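Local coordinates for protein AGR_C_1268p (PDB 2GHS) that probably acts as a metal-dependent gluconolactonase of the SMP-30/regucalcin family, whose members bind a divalent cation such as calcium or zinc, at residues T122-D130 with S162-V171. Numbering follows the deposited sequence.
Sequences TLHAELESD and SIYHVAKGKV. With K (potassium ion), chain B.
Tyr164 reaches across to Glu128 and donates a hydrogen bond from its hydroxyl to the carboxylate, OH to OE2 2.7 Å. The bond uses the anti lone pair of OE2, and the carboxylate stands almost upright to the ring, 85° between planes, with OE2 at the ring edge. A tyrosine suits the site because its ring also offers a face: Leu127 CD1 sits over it, 4.1 Å from the centroid, a CH-pi contact displaced toward the rim. With CG anti to the backbone N (chi1 -179°), Leu127 turns CD1 to the ring, and the same methyl also touches Val171, CD1 to CG1 4.0 Å. Farther along, Ala125 is small enough for its CB to lie 3.5 Å from Gly169 O.

The contact joins two neighbouring blades of the beta-propeller: the outer strand 121-125 with the linker after it, and the hairpin of strands 161-167 and 170-186. That hairpin closes in a type I' turn, where Gly169 readily adopts positive phi and, lacking a side chain, lets His124 NE2 approach its CA to 3.4 Å. Tyr324, near the C-terminus, hydrogen-bonds through OH with both His124 NE2 and Gly169 N.

Water joins His124 O to Gly169 O, and a second water links Glu128 OE2 to Ser162 OG. Thr151 OG1 also hydrogen-bonds with OE2, so three partners grip this oxygen. The backbone of Glu128 is anchored by potassium, bound through O at 2.8 Å with the backbone O atoms of Asp108, Leu131 and Asn134, while a water on the ion donates to OE1. Ser129 OG accepts from Leu127 N, two residues back.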
loop_
_atom_site.group_PDB
_atom_site.type_symbol
_atom_site.label_atom_id
_atom_site.label_comp_id
_atom_site.label_asym_id
_atom_site.label_seq_id
_atom_site.Cartn_x
_atom_site.Cartn_y
_atom_site.Cartn_z
ATOM N N THR A 122 12.758 12.670 -12.023
ATOM C CA THR A 122 12.344 13.443 -13.203
ATOM C C THR A 122 10.816 13.340 -13.326
ATOM O O THR A 122 10.279 12.221 -13.263
ATOM C CB THR A 122 12.974 12.839 -14.482
ATOM O OG1 THR A 122 14.394 12.641 -14.321
ATOM C CG2 THR A 122 12.730 13.730 -15.667
ATOM N N LEU A 123 10.102 14.467 -13.487
ATOM C CA LEU A 123 8.645 14.391 -13.661
ATOM C C LEU A 123 8.240 13.488 -14.836
ATOM O O LEU A 123 8.805 13.601 -15.948
ATOM C CB LEU A 123 8.018 15.771 -13.858
ATOM C CG LEU A 123 6.493 15.798 -13.957
ATOM C CD1 LEU A 123 5.832 15.555 -12.618
ATOM C CD2 LEU A 123 6.133 17.143 -14.520
ATOM N N HIS A 124 7.284 12.594 -14.590
ATOM C CA HIS A 124 6.711 11.675 -15.583
ATOM C C HIS A 124 5.324 12.142 -16.028
ATOM O O HIS A 124 5.008 12.186 -17.222
ATOM C CB HIS A 124 6.625 10.272 -14.973
ATOM C CG HIS A 124 5.926 9.264 -15.828
ATOM N ND1 HIS A 124 6.379 8.922 -17.086
ATOM C CD2 HIS A 124 4.821 8.515 -15.606
ATOM C CE1 HIS A 124 5.561 8.011 -17.602
ATOM N NE2 HIS A 124 4.618 7.734 -16.716
ATOM N N ALA A 125 4.500 12.477 -15.048
ATOM C CA ALA A 125 3.177 12.997 -15.312
ATOM C C ALA A 125 2.676 13.789 -14.114
ATOM O O ALA A 125 2.968 13.455 -12.987
ATOM C CB ALA A 125 2.225 11.834 -15.627
ATOM N N GLU A 126 1.888 14.826 -14.371
ATOM C CA GLU A 126 1.256 15.572 -13.279
ATOM C C GLU A 126 0.195 14.673 -12.588
ATOM O O GLU A 126 -0.423 13.830 -13.225
ATOM C CB GLU A 126 0.701 16.931 -13.772
ATOM C CG GLU A 126 1.865 17.902 -14.118
ATOM C CD GLU A 126 1.485 19.339 -14.469
ATOM O OE1 GLU A 126 0.285 19.667 -14.475
ATOM O OE2 GLU A 126 2.435 20.139 -14.720
ATOM N N LEU A 127 -0.013 14.843 -11.284
ATOM C CA LEU A 127 -1.057 14.134 -10.559
ATOM C C LEU A 127 -1.454 15.063 -9.447
ATOM O O LEU A 127 -0.696 15.215 -8.461
ATOM C CB LEU A 127 -0.532 12.810 -9.974
ATOM C CG LEU A 127 -1.524 11.927 -9.201
ATOM C CD1 LEU A 127 -2.549 11.403 -10.144
ATOM C CD2 LEU A 127 -0.736 10.825 -8.485
ATOM N N GLU A 128 -2.592 15.745 -9.631
ATOM C CA GLU A 128 -3.021 16.769 -8.682
ATOM C C GLU A 128 -1.866 17.677 -8.317
ATOM O O GLU A 128 -1.711 18.124 -7.170
ATOM C CB GLU A 128 -3.619 16.097 -7.443
ATOM C CG GLU A 128 -4.910 15.354 -7.760
ATOM C CD GLU A 128 -5.684 14.917 -6.526
ATOM O OE1 GLU A 128 -5.224 15.137 -5.381
ATOM O OE2 GLU A 128 -6.773 14.333 -6.704
ATOM N N SER A 129 -1.090 18.027 -9.342
ATOM C CA SER A 129 0.100 18.838 -9.162
ATOM C C SER A 129 -0.238 20.303 -8.908
ATOM O O SER A 129 0.630 21.089 -8.538
ATOM C CB SER A 129 1.019 18.714 -10.369
ATOM O OG SER A 129 1.528 17.387 -10.526
ATOM N N ASP A 130 -1.485 20.694 -9.178
ATOM C CA ASP A 130 -2.009 22.015 -8.880
ATOM C C ASP A 130 -2.956 22.069 -7.687
ATOM O O ASP A 130 -3.656 23.094 -7.498
ATOM C CB ASP A 130 -2.735 22.516 -10.115
ATOM C CG ASP A 130 -3.895 21.593 -10.544
ATOM O OD1 ASP A 130 -4.027 20.415 -10.071
ATOM O OD2 ASP A 130 -4.689 22.066 -11.394
ATOM N N SER A 162 -9.597 10.983 -4.678
ATOM C CA SER A 162 -9.947 10.241 -5.882
ATOM C C SER A 162 -9.005 9.042 -6.066
ATOM O O SER A 162 -7.969 8.951 -5.396
ATOM C CB SER A 162 -9.778 11.144 -7.099
ATOM O OG SER A 162 -10.581 12.311 -6.962
ATOM N N ILE A 163 -9.381 8.162 -6.978
ATOM C CA ILE A 163 -8.533 7.075 -7.464
ATOM C C ILE A 163 -8.371 7.288 -8.952
ATOM O O ILE A 163 -9.351 7.461 -9.695
ATOM C CB ILE A 163 -9.069 5.684 -7.141
ATOM C CG1 ILE A 163 -9.014 5.514 -5.624
ATOM C CG2 ILE A 163 -8.250 4.603 -7.826
ATOM C CD1 ILE A 163 -9.640 4.218 -5.109
ATOM N N TYR A 164 -7.105 7.302 -9.351
ATOM C CA TYR A 164 -6.704 7.436 -10.763
ATOM C C TYR A 164 -6.023 6.196 -11.314
ATOM O O TYR A 164 -5.376 5.457 -10.580
ATOM C CB TYR A 164 -5.707 8.586 -10.921
ATOM C CG TYR A 164 -6.214 9.952 -10.460
ATOM C CD1 TYR A 164 -6.108 10.334 -9.142
ATOM C CD2 TYR A 164 -6.791 10.838 -11.341
ATOM C CE1 TYR A 164 -6.543 11.575 -8.715
ATOM C CE2 TYR A 164 -7.239 12.068 -10.925
ATOM C CZ TYR A 164 -7.100 12.435 -9.602
ATOM O OH TYR A 164 -7.555 13.694 -9.195
ATOM N N HIS A 165 -6.136 6.050 -12.637
ATOM C CA HIS A 165 -5.463 5.037 -13.436
ATOM C C HIS A 165 -4.407 5.748 -14.229
ATOM O O HIS A 165 -4.695 6.804 -14.824
ATOM C CB HIS A 165 -6.528 4.452 -14.349
ATOM C CG HIS A 165 -6.054 3.474 -15.372
ATOM N ND1 HIS A 165 -5.564 3.853 -16.604
ATOM C CD2 HIS A 165 -6.148 2.120 -15.409
ATOM C CE1 HIS A 165 -5.325 2.770 -17.330
ATOM N NE2 HIS A 165 -5.668 1.705 -16.628
ATOM N N VAL A 166 -3.195 5.198 -14.211
ATOM C CA VAL A 166 -2.059 5.785 -14.949
ATOM C C VAL A 166 -1.464 4.706 -15.865
ATOM O O VAL A 166 -1.037 3.662 -15.402
ATOM C CB VAL A 166 -0.995 6.307 -14.016
ATOM C CG1 VAL A 166 0.011 7.101 -14.823
ATOM C CG2 VAL A 166 -1.612 7.185 -12.893
ATOM N N ALA A 167 -1.475 4.969 -17.166
ATOM C CA ALA A 167 -0.867 4.055 -18.116
ATOM C C ALA A 167 -0.111 4.853 -19.150
ATOM O O ALA A 167 -0.677 5.742 -19.793
ATOM C CB ALA A 167 -1.899 3.248 -18.764
ATOM N N LYS A 168 1.188 4.577 -19.255
ATOM C CA LYS A 168 2.057 5.222 -20.222
ATOM C C LYS A 168 1.955 6.725 -20.075
ATOM O O LYS A 168 1.886 7.462 -21.076
ATOM C CB LYS A 168 1.742 4.781 -21.659
ATOM C CG LYS A 168 1.801 3.288 -21.831
ATOM C CD LYS A 168 1.636 2.861 -23.267
ATOM C CE LYS A 168 2.040 1.404 -23.446
ATOM N NZ LYS A 168 1.140 0.451 -22.703
ATOM N N GLY A 169 1.862 7.173 -18.836
ATOM C CA GLY A 169 1.874 8.591 -18.488
ATOM C C GLY A 169 0.549 9.314 -18.635
ATOM O O GLY A 169 0.485 10.507 -18.370
ATOM N N LYS A 170 -0.492 8.613 -19.073
ATOM C CA LYS A 170 -1.824 9.148 -19.221
ATOM C C LYS A 170 -2.629 8.884 -17.942
ATOM O O LYS A 170 -2.802 7.740 -17.519
ATOM C CB LYS A 170 -2.539 8.524 -20.392
ATOM C CG LYS A 170 -3.889 9.206 -20.678
ATOM C CD LYS A 170 -4.568 8.565 -21.869
ATOM C CE LYS A 170 -5.994 9.072 -22.027
ATOM N NZ LYS A 170 -6.525 8.741 -23.383
ATOM N N VAL A 171 -3.106 9.964 -17.327
ATOM C CA VAL A 171 -3.858 9.851 -16.059
ATOM C C VAL A 171 -5.373 9.987 -16.301
ATOM O O VAL A 171 -5.814 10.965 -16.933
ATOM C CB VAL A 171 -3.353 10.928 -15.069
ATOM C CG1 VAL A 171 -4.119 10.846 -13.756
ATOM C CG2 VAL A 171 -1.848 10.761 -14.805
HETATM K K K B . -1.183 17.637 -4.514
HETATM O O HOH W 1 2.762 12.151 -18.994
HETATM O O HOH W 2 -9.341 14.440 -5.855
HETATM O O HOH W 3 -2.393 15.099 -4.382
#